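Local coordinates for protein pollen receptor-like kinase 3 (Arabidopsis thaliana, PDB 5WLS) that is a pollen receptor-like kinase whose leucine-rich-repeat extracellular domain, structurally similar to the SERK co-receptors, probably takes part in signal perception at the cell surface, at residues Glu177-Ile180 and Thr181-Asp184; Pro155-Thr158 and Asp159-Val163; Phe7-Ser10 and Val11-Lys15. All coordinates share one frame; numbering follows the deposited sequence.

Contact 1. Residues Glu177-Ile180 and Thr181-Asp184; sequences EIPI and TISD
The Pro-179 ring lies side by side with the side chain of Ile-182, both pointing the same way, and its CG meets Ile-182 CD1 at 4.1 Å. Ile-182 reaches the ring because its CG1 sits anti to the carbonyl carbon (chi1 -67°). Pro-179 is the N-cap residue of helix 180-183, and its carbonyl oxygen accepts bonds from the first turn. Two amides share that oxygen: Ser-183 N comes in within the carbonyl plane at 3.1 Å from Pro-179 O, whereas Ile-182 N stands above the plane. One residue on, Asp-184 N bonds to Ile-180 O at 3.0 Å. The Ser-183 hydroxyl turns back over the start of the helix, with OG between its own backbone N and carbonyl carbon (chi1 56°), and comes to 3.2 Å from Ile-180 CA. A water joins this hydroxyl to the loop before the helix, lying 2.9 Å from Ser-183 OG and donating to Ile-178 O.

The Ile-Pro that leads into this short helix belongs to the plant-type leucine-rich repeat, on the convex side of the solenoid. Thr-181 OG1, 3.4 Å from Pro-179 CB, is also hydrogen-bonded to Leu-157 N in the loop after strand 151-152. With no N-H of its own to give, Pro-179 contributes an acceptor and an apolar ring, so polar closure of the turn and apolar packing come from the same residue.

Contact 2. Residues Pro155-Thr158 and Asp159-Val163; sequences PPLT and DGNKV
Thr-158 is gripped twice by the turn that it starts, once through its carbonyl and once through its hydroxyl. Asn-161 N closes a type I beta turn on Thr-158 O at 3.0 Å, standing well above the carbonyl plane. Inside the turn, Gly-160 N points almost straight at Thr-158 OG1, 3.2 Å away with an angle of 163° at the hydrogen. The hydroxyl can take this amide because OG1 extends anti to the backbone N (chi1 176°), beside the carbonyl carbon, and the methyl CG2 is left 4.3 Å from Asn-161 CB.

Leu-157 and Asn-161 run across each other at a slant, Leu-157 CD1 lying 4.0 Å from Asn-161 ND2. Both belong to the loop of the leucine-rich-repeat solenoid that joins strand 151-152 to strand 166-168, away from the main parallel sheet. Asn-161, buried, works both ends of its amide: ND2 is hydrogen-bonded to the carbonyls of Leu-137 and Leu-140, earlier in the chain, and OD1 accepts from Val-163 N at 2.9 Å, an Asx turn. The same oxygen also receives Leu-164 N, so the amide's rotation is fixed from both ends. A water 2.7 Å from Leu-157 O can also reach Asp-159 OD1, at 3.1 Å.

Contact 3. Residues Phe7-Ser10 and Val11-Lys15; sequences FKRS and VNITK. With NAG (2-acetamido-2-deoxy-beta-D-glucopyranose), chain E.
The backbone leaves helix 3-9 at Ser-10, the centre of an inverse gamma turn in which Val-11 N makes a weak, bent bond of 3.0 Å to Arg-9 O. Just before it, Ser-10 N still reaches back to Phe-7 O at 3.1 Å, and beyond the turn the chain from Val-11 to Lys-15 runs on without regular structure. Val-11 tucks its CG1 methyl against the helix end, 3.6 Å from Lys-8 O; with chi1 at 62° that methyl sits between the backbone N and the carbonyl carbon.

This is the N-terminal capping region of the leucine-rich-repeat domain, and backbone bonds between Asn-12 and Ser-54 and between Thr-14 and Leu-51 tie the outgoing loop to the solenoid. Arg-9 bends at chi2 and chi3 to bring NH1 to 3.7 Å from Ile-13 CD1. The same NH1 is hydrogen-bonded to Asp-17 O, and Arg-9 makes a cation-pi contact with Trp-21. Asn-12 points away from the helix and carries the N-linked sugar, its ND2 bonded covalently to NAG C1 at 1.4 Å.

Overall arrangement
Starting from the N terminus, contact 3 comes first, turning the chain out of helix 3-9 towards the first strands of the main sheet. The chain then winds through the repeats before contact 2 turns it within the loop between strands 151-152 and 166-168; contact 1 follows after strand 173-174, at the start of helix 180-183. All three are local turns in series, and none nests within or crosses another. Contacts 1 and 2 are neighbours, centres about 10 Å apart, and pack together as adjacent solenoid turns, with Ile-182 CG1 against Leu-157 CB. Contact 3 lies across the chain's centre, about 42 Å from contact 1 between centres, at the other end of the solenoid.

Contact 1. Residues Glu177-Ile180 and Thr181-Asp184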
ATOM      1  N   GLU A 177      -1.629  -1.775  24.277  1.00 53.94           N
ATOM      2  CA  GLU A 177      -0.565  -2.759  24.379  1.00 48.48           C
ATOM      3  C   GLU A 177      -0.230  -3.257  22.982  1.00 46.47           C
ATOM      4  O   GLU A 177      -1.130  -3.518  22.176  1.00 46.15           O
ATOM      5  CB  GLU A 177      -1.012  -3.931  25.251  1.00 45.75           C
ATOM      6  CG  GLU A 177       0.034  -5.028  25.416  1.00 52.23           C
ATOM      7  CD  GLU A 177      -0.549  -6.311  25.976  1.00 60.88           C
ATOM      8  OE1 GLU A 177      -0.064  -6.790  27.021  1.00 60.86           O
ATOM      9  OE2 GLU A 177      -1.553  -6.792  25.407  1.00 74.65           O
ATOM     10  N   ILE A 178       1.053  -3.377  22.679  1.00 41.87           N
ATOM     11  CA  ILE A 178       1.393  -3.996  21.395  1.00 43.54           C
ATOM     12  C   ILE A 178       0.962  -5.458  21.422  1.00 49.91           C
ATOM     13  O   ILE A 178       1.289  -6.181  22.381  1.00 46.23           O
ATOM     14  CB  ILE A 178       2.885  -3.854  21.104  1.00 45.33           C
ATOM     15  CG1 ILE A 178       3.171  -2.432  20.621  1.00 52.95           C
ATOM     16  CG2 ILE A 178       3.334  -4.874  20.064  1.00 41.03           C
ATOM     17  CD1 ILE A 178       4.602  -2.175  20.295  1.00 52.40           C
ATOM     18  N   PRO A 179       0.210  -5.924  20.428  1.00 48.96           N
ATOM     19  CA  PRO A 179      -0.329  -7.290  20.478  1.00 49.02           C
ATOM     20  C   PRO A 179       0.783  -8.324  20.562  1.00 50.59           C
ATOM     21  O   PRO A 179       1.761  -8.271  19.812  1.00 49.10           O
ATOM     22  CB  PRO A 179      -1.114  -7.407  19.165  1.00 50.59           C
ATOM     23  CG  PRO A 179      -1.412  -5.994  18.768  1.00 52.47           C
ATOM     24  CD  PRO A 179      -0.228  -5.199  19.223  1.00 51.35           C
ATOM     25  N   ILE A 180       0.634  -9.270  21.493  1.00 51.02           N
ATOM     26  CA  ILE A 180       1.625 -10.330  21.614  1.00 48.95           C
ATOM     27  C   ILE A 180       1.565 -11.292  20.434  1.00 42.20           C
ATOM     28  O   ILE A 180       2.529 -12.031  20.197  1.00 47.81           O
ATOM     29  CB  ILE A 180       1.471 -11.094  22.944  1.00 50.01           C
ATOM     30  CG1 ILE A 180       0.141 -11.848  22.996  1.00 51.08           C
ATOM     31  CG2 ILE A 180       1.613 -10.147  24.129  1.00 43.45           C
ATOM     32  CD1 ILE A 180       0.037 -12.802  24.166  1.00 56.22           C
ATOM     33  N   THR A 181       0.452 -11.317  19.691  1.00 35.52           N
ATOM     34  CA  THR A 181       0.433 -12.017  18.408  1.00 40.86           C
ATOM     35  C   THR A 181       1.543 -11.522  17.489  1.00 48.40           C
ATOM     36  O   THR A 181       2.026 -12.276  16.636  1.00 46.97           O
ATOM     37  CB  THR A 181      -0.930 -11.866  17.731  1.00 46.72           C
ATOM     38  OG1 THR A 181      -1.397 -10.520  17.871  1.00 49.98           O
ATOM     39  CG2 THR A 181      -1.942 -12.811  18.374  1.00 44.98           C
ATOM     40  N   ILE A 182       1.947 -10.262  17.633  1.00 38.98           N
ATOM     41  CA  ILE A 182       3.038  -9.706  16.837  1.00 46.14           C
ATOM     42  C   ILE A 182       4.377  -9.878  17.542  1.00 45.99           C
ATOM     43  O   ILE A 182       5.352 -10.343  16.946  1.00 49.42           O
ATOM     44  CB  ILE A 182       2.762  -8.218  16.528  1.00 46.82           C
ATOM     45  CG1 ILE A 182       1.554  -8.066  15.607  1.00 43.60           C
ATOM     46  CG2 ILE A 182       3.990  -7.565  15.911  1.00 38.95           C
ATOM     47  CD1 ILE A 182       1.054  -6.638  15.500  1.00 43.74           C
ATOM     48  N   SER A 183       4.444  -9.516  18.826  1.00 40.12           N
ATOM     49  CA  SER A 183       5.728  -9.415  19.512  1.00 36.50           C
ATOM     50  C   SER A 183       6.333 -10.772  19.853  1.00 42.89           C
ATOM     51  O   SER A 183       7.546 -10.850  20.075  1.00 45.92           O
ATOM     52  CB  SER A 183       5.578  -8.577  20.783  1.00 34.90           C
ATOM     53  OG  SER A 183       4.583  -9.111  21.636  1.00 46.34           O
ATOM     54  N   ASP A 184       5.531 -11.838  19.910  1.00 39.81           N
ATOM     55  CA  ASP A 184       6.093 -13.158  20.183  1.00 49.00           C
ATOM     56  C   ASP A 184       6.872 -13.724  19.004  1.00 49.81           C
ATOM     57  O   ASP A 184       7.687 -14.633  19.196  1.00 55.74           O
ATOM     58  CB  ASP A 184       4.990 -14.151  20.561  1.00 43.90           C
ATOM     59  CG  ASP A 184       4.546 -14.015  22.002  1.00 56.66           C
ATOM     60  OD1 ASP A 184       5.304 -13.446  22.814  1.00 60.19           O
ATOM     61  OD2 ASP A 184       3.441 -14.499  22.327  1.00 65.18           O
TER
HETATM   62  O   HOH W   1       3.756  -6.972  23.429  1.00 34.17           O

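Contact 2. Residues Pro155-Thr158 and Asp159-Val163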
ATOM      1  N   PRO A 155      -4.564  -3.765  15.755  1.00 44.55           N
ATOM      2  CA  PRO A 155      -5.371  -4.982  15.715  1.00 47.96           C
ATOM      3  C   PRO A 155      -4.498  -6.210  15.881  1.00 52.25           C
ATOM      4  O   PRO A 155      -3.297  -6.185  15.559  1.00 45.88           O
ATOM      5  CB  PRO A 155      -6.011  -4.934  14.315  1.00 52.91           C
ATOM      6  CG  PRO A 155      -5.950  -3.501  13.914  1.00 53.25           C
ATOM      7  CD  PRO A 155      -4.689  -2.974  14.520  1.00 48.41           C
ATOM      8  N   PRO A 156      -5.051  -7.309  16.387  1.00 58.20           N
ATOM      9  CA  PRO A 156      -4.258  -8.535  16.511  1.00 50.94           C
ATOM     10  C   PRO A 156      -3.968  -9.133  15.145  1.00 45.45           C
ATOM     11  O   PRO A 156      -4.728  -8.959  14.189  1.00 43.89           O
ATOM     12  CB  PRO A 156      -5.157  -9.457  17.343  1.00 48.83           C
ATOM     13  CG  PRO A 156      -6.540  -8.969  17.063  1.00 52.41           C
ATOM     14  CD  PRO A 156      -6.419  -7.479  16.905  1.00 49.32           C
ATOM     15  N   LEU A 157      -2.858  -9.861  15.066  1.00 51.32           N
ATOM     16  CA  LEU A 157      -2.454 -10.533  13.840  1.00 53.17           C
ATOM     17  C   LEU A 157      -2.862 -11.997  13.913  1.00 52.96           C
ATOM     18  O   LEU A 157      -2.598 -12.673  14.914  1.00 59.06           O
ATOM     19  CB  LEU A 157      -0.948 -10.397  13.616  1.00 37.62           C
ATOM     20  CG  LEU A 157      -0.318 -11.149  12.446  1.00 46.40           C
ATOM     21  CD1 LEU A 157      -0.771 -10.584  11.114  1.00 32.41           C
ATOM     22  CD2 LEU A 157       1.184 -11.055  12.558  1.00 49.67           C
ATOM     23  N   THR A 158      -3.502 -12.481  12.852  1.00 42.38           N
ATOM     24  CA  THR A 158      -4.053 -13.830  12.854  1.00 46.34           C
ATOM     25  C   THR A 158      -2.946 -14.876  12.843  1.00 50.22           C
ATOM     26  O   THR A 158      -1.931 -14.724  12.159  1.00 54.50           O
ATOM     27  CB  THR A 158      -4.978 -14.025  11.653  1.00 52.87           C
ATOM     28  OG1 THR A 158      -5.446 -15.378  11.617  1.00 70.71           O
ATOM     29  CG2 THR A 158      -4.252 -13.701  10.354  1.00 45.12           C
ATOM     30  N   ASP A 159      -3.141 -15.938  13.631  1.00 56.49           N
ATOM     31  CA  ASP A 159      -2.189 -17.045  13.641  1.00 50.84           C
ATOM     32  C   ASP A 159      -2.034 -17.681  12.268  1.00 52.55           C
ATOM     33  O   ASP A 159      -1.039 -18.372  12.026  1.00 52.97           O
ATOM     34  CB  ASP A 159      -2.615 -18.112  14.652  1.00 54.01           C
ATOM     35  CG  ASP A 159      -2.386 -17.681  16.084  1.00 70.09           C
ATOM     36  OD1 ASP A 159      -1.472 -16.864  16.324  1.00 77.00           O
ATOM     37  OD2 ASP A 159      -3.117 -18.167  16.970  1.00 79.62           O
ATOM     38  N   GLY A 160      -2.990 -17.462  11.364  1.00 42.71           N
ATOM     39  CA  GLY A 160      -2.881 -18.004  10.024  1.00 45.13           C
ATOM     40  C   GLY A 160      -1.759 -17.393   9.214  1.00 56.89           C
ATOM     41  O   GLY A 160      -1.350 -17.973   8.202  1.00 65.99           O
ATOM     42  N   ASN A 161      -1.254 -16.233   9.634  1.00 54.61           N
ATOM     43  CA  ASN A 161      -0.114 -15.618   8.967  1.00 46.03           C
ATOM     44  C   ASN A 161       1.165 -16.273   9.473  1.00 49.55           C
ATOM     45  O   ASN A 161       1.421 -16.300  10.683  1.00 52.82           O
ATOM     46  CB  ASN A 161      -0.087 -14.111   9.215  1.00 42.11           C
ATOM     47  CG  ASN A 161       1.009 -13.399   8.434  1.00 45.42           C
ATOM     48  OD1 ASN A 161       2.163 -13.826   8.414  1.00 48.16           O
ATOM     49  ND2 ASN A 161       0.642 -12.303   7.778  1.00 59.36           N
ATOM     50  N   LYS A 162       1.967 -16.801   8.546  1.00 48.02           N
ATOM     51  CA  LYS A 162       3.259 -17.392   8.870  1.00 45.39           C
ATOM     52  C   LYS A 162       4.388 -16.780   8.046  1.00 58.70           C
ATOM     53  O   LYS A 162       5.480 -17.358   7.978  1.00 72.26           O
ATOM     54  CB  LYS A 162       3.235 -18.913   8.673  1.00 54.95           C
ATOM     55  CG  LYS A 162       2.494 -19.704   9.753  1.00 59.46           C
ATOM     56  CD  LYS A 162       0.982 -19.660   9.594  1.00 59.46           C
ATOM     57  CE  LYS A 162       0.315 -20.777  10.381  1.00 66.28           C
ATOM     58  NZ  LYS A 162       0.183 -20.438  11.827  1.00 69.22           N
ATOM     59  N   VAL A 163       4.159 -15.626   7.418  1.00 56.68           N
ATOM     60  CA  VAL A 163       5.106 -15.104   6.437  1.00 54.62           C
ATOM     61  C   VAL A 163       5.493 -13.652   6.702  1.00 54.53           C
ATOM     62  O   VAL A 163       6.424 -13.132   6.075  1.00 57.62           O
ATOM     63  CB  VAL A 163       4.548 -15.251   5.011  1.00 47.16           C
ATOM     64  CG1 VAL A 163       4.400 -16.719   4.643  1.00 46.25           C
ATOM     65  CG2 VAL A 163       3.214 -14.534   4.894  1.00 43.85           C
TER
HETATM   66  O   HOH W   2      -0.451 -14.219  15.160  1.00 57.59           O

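Contact 3. Residues Phe7-Ser10 and Val11-Lys15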
ATOM      1  N   PHE A   7      -6.237   6.209 -20.033  1.00 58.67           N
ATOM      2  CA  PHE A   7      -7.215   6.803 -19.124  1.00 63.88           C
ATOM      3  C   PHE A   7      -6.530   7.178 -17.826  1.00 66.17           C
ATOM      4  O   PHE A   7      -6.689   8.291 -17.317  1.00 65.29           O
ATOM      5  CB  PHE A   7      -8.364   5.831 -18.809  1.00 72.94           C
ATOM      6  CG  PHE A   7      -9.269   5.503 -19.967  1.00 81.48           C
ATOM      7  CD1 PHE A   7      -9.241   6.227 -21.148  1.00 90.22           C
ATOM      8  CD2 PHE A   7     -10.180   4.465 -19.845  1.00 77.01           C
ATOM      9  CE1 PHE A   7     -10.086   5.889 -22.189  1.00 94.66           C
ATOM     10  CE2 PHE A   7     -11.030   4.134 -20.878  1.00 84.15           C
ATOM     11  CZ  PHE A   7     -10.983   4.849 -22.053  1.00 94.47           C
ATOM     12  N   LYS A   8      -5.745   6.243 -17.286  1.00 63.54           N
ATOM     13  CA  LYS A   8      -5.123   6.443 -15.987  1.00 55.47           C
ATOM     14  C   LYS A   8      -4.050   7.522 -16.050  1.00 56.14           C
ATOM     15  O   LYS A   8      -3.891   8.303 -15.103  1.00 54.14           O
ATOM     16  CB  LYS A   8      -4.538   5.122 -15.492  1.00 50.21           C
ATOM     17  CG  LYS A   8      -4.155   5.118 -14.032  1.00 51.65           C
ATOM     18  CD  LYS A   8      -2.660   5.301 -13.874  1.00 53.79           C
ATOM     19  CE  LYS A   8      -2.247   5.199 -12.422  1.00 61.36           C
ATOM     20  NZ  LYS A   8      -0.789   5.435 -12.263  1.00 66.01           N
ATOM     21  N   ARG A   9      -3.305   7.586 -17.152  1.00 57.72           N
ATOM     22  CA  ARG A   9      -2.326   8.659 -17.298  1.00 60.74           C
ATOM     23  C   ARG A   9      -2.976  10.035 -17.360  1.00 67.28           C
ATOM     24  O   ARG A   9      -2.373  11.020 -16.912  1.00 70.34           O
ATOM     25  CB  ARG A   9      -1.490   8.427 -18.553  1.00 64.93           C
ATOM     26  CG  ARG A   9      -0.569   9.565 -18.875  1.00 76.21           C
ATOM     27  CD  ARG A   9       0.765   9.064 -19.344  1.00 93.23           C
ATOM     28  NE  ARG A   9       1.541   8.381 -18.312  1.00 96.50           N
ATOM     29  CZ  ARG A   9       2.651   8.873 -17.776  1.00 89.67           C
ATOM     30  NH1 ARG A   9       3.077  10.073 -18.126  1.00 95.55           N
ATOM     31  NH2 ARG A   9       3.313   8.185 -16.860  1.00 85.06           N
ATOM     32  N   SER A  10      -4.203  10.114 -17.862  1.00 69.28           N
ATOM     33  CA  SER A  10      -4.849  11.392 -18.136  1.00 75.10           C
ATOM     34  C   SER A  10      -5.625  11.896 -16.925  1.00 83.85           C
ATOM     35  O   SER A  10      -6.816  12.191 -17.012  1.00 89.94           O
ATOM     36  CB  SER A  10      -5.756  11.258 -19.350  1.00 72.05           C
ATOM     37  OG  SER A  10      -6.322  12.507 -19.717  1.00 73.66           O
ATOM     38  N   VAL A  11      -4.964  11.984 -15.772  1.00 81.41           N
ATOM     39  CA  VAL A  11      -5.592  12.619 -14.622  1.00 79.98           C
ATOM     40  C   VAL A  11      -4.903  13.949 -14.309  1.00 93.97           C
ATOM     41  O   VAL A  11      -5.450  15.010 -14.623  1.00112.41           O
ATOM     42  CB  VAL A  11      -5.662  11.654 -13.417  1.00 60.42           C
ATOM     43  CG1 VAL A  11      -4.287  11.186 -12.909  1.00 50.86           C
ATOM     44  CG2 VAL A  11      -6.470  12.299 -12.321  1.00 58.11           C
ATOM     45  N   ASN A  12      -3.706  13.911 -13.715  1.00 79.48           N
ATOM     46  CA  ASN A  12      -2.931  15.116 -13.426  1.00 67.89           C
ATOM     47  C   ASN A  12      -1.496  14.748 -13.072  1.00 66.66           C
ATOM     48  O   ASN A  12      -1.235  14.144 -12.026  1.00 69.66           O
ATOM     49  CB  ASN A  12      -3.567  15.928 -12.292  1.00 68.98           C
ATOM     50  CG  ASN A  12      -4.477  17.023 -12.806  1.00 75.92           C
ATOM     51  OD1 ASN A  12      -4.145  17.715 -13.769  1.00 81.40           O
ATOM     52  ND2 ASN A  12      -5.638  17.176 -12.172  1.00 74.76           N
ATOM     53  N   ILE A  13      -0.561  15.117 -13.942  1.00 63.26           N
ATOM     54  CA  ILE A  13       0.867  14.919 -13.729  1.00 56.02           C
ATOM     55  C   ILE A  13       1.553  16.277 -13.846  1.00 56.97           C
ATOM     56  O   ILE A  13       1.277  17.035 -14.783  1.00 65.58           O
ATOM     57  CB  ILE A  13       1.434  13.899 -14.735  1.00 56.41           C
ATOM     58  CG1 ILE A  13       2.960  13.930 -14.778  1.00 56.34           C
ATOM     59  CG2 ILE A  13       0.835  14.130 -16.117  1.00 62.76           C
ATOM     60  CD1 ILE A  13       3.542  12.902 -15.725  1.00 60.77           C
ATOM     61  N   THR A  14       2.444  16.585 -12.896  1.00 53.94           N
ATOM     62  CA  THR A  14       3.023  17.918 -12.795  1.00 47.81           C
ATOM     63  C   THR A  14       4.538  17.979 -12.953  1.00 46.47           C
ATOM     64  O   THR A  14       5.076  19.083 -13.089  1.00 45.64           O
ATOM     65  CB  THR A  14       2.661  18.563 -11.447  1.00 46.29           C
ATOM     66  OG1 THR A  14       3.305  17.852 -10.383  1.00 47.24           O
ATOM     67  CG2 THR A  14       1.155  18.542 -11.229  1.00 38.94           C
ATOM     68  N   LYS A  15       5.240  16.848 -12.938  1.00 39.67           N
ATOM     69  CA  LYS A  15       6.691  16.836 -13.120  1.00 50.37           C
ATOM     70  C   LYS A  15       7.043  15.668 -14.028  1.00 54.65           C
ATOM     71  O   LYS A  15       6.909  14.513 -13.627  1.00 52.44           O
ATOM     72  CB  LYS A  15       7.429  16.716 -11.785  1.00 50.81           C
ATOM     73  CG  LYS A  15       6.987  17.689 -10.708  1.00 53.01           C
ATOM     74  CD  LYS A  15       7.575  19.072 -10.930  1.00 54.97           C
ATOM     75  CE  LYS A  15       6.974  20.083  -9.966  1.00 59.16           C
ATOM     76  NZ  LYS A  15       7.555  21.441 -10.154  1.00 63.83           N
TER
HETATM   77  C1  NAG E 301      -6.649  18.150 -12.521  1.00 74.30           C
HETATM   78  C2  NAG E 301      -7.402  18.654 -11.298  1.00 80.59           C
HETATM   79  C3  NAG E 301      -8.575  19.519 -11.737  1.00 83.07           C
HETATM   80  C4  NAG E 301      -8.079  20.656 -12.623  1.00 84.75           C
HETATM   81  C5  NAG E 301      -7.245  20.109 -13.784  1.00 84.50           C
HETATM   82  C6  NAG E 301      -6.590  21.197 -14.602  1.00 83.76           C
HETATM   83  C7  NAG E 301      -7.172  17.128  -9.393  1.00 84.74           C
HETATM   84  C8  NAG E 301      -7.777  15.983  -8.640  1.00 81.59           C
HETATM   85  N2  NAG E 301      -7.855  17.553 -10.463  1.00 86.76           N
HETATM   86  O3  NAG E 301      -9.246  20.039 -10.594  1.00 85.38           O
HETATM   87  O4  NAG E 301      -9.184  21.387 -13.143  1.00 89.08           O
HETATM   88  O5  NAG E 301      -6.186  19.271 -13.291  1.00 79.10           O
HETATM   89  O6  NAG E 301      -5.290  20.816 -15.031  1.00 74.91           O
HETATM   90  O7  NAG E 301      -6.114  17.647  -9.052  1.00 82.98           O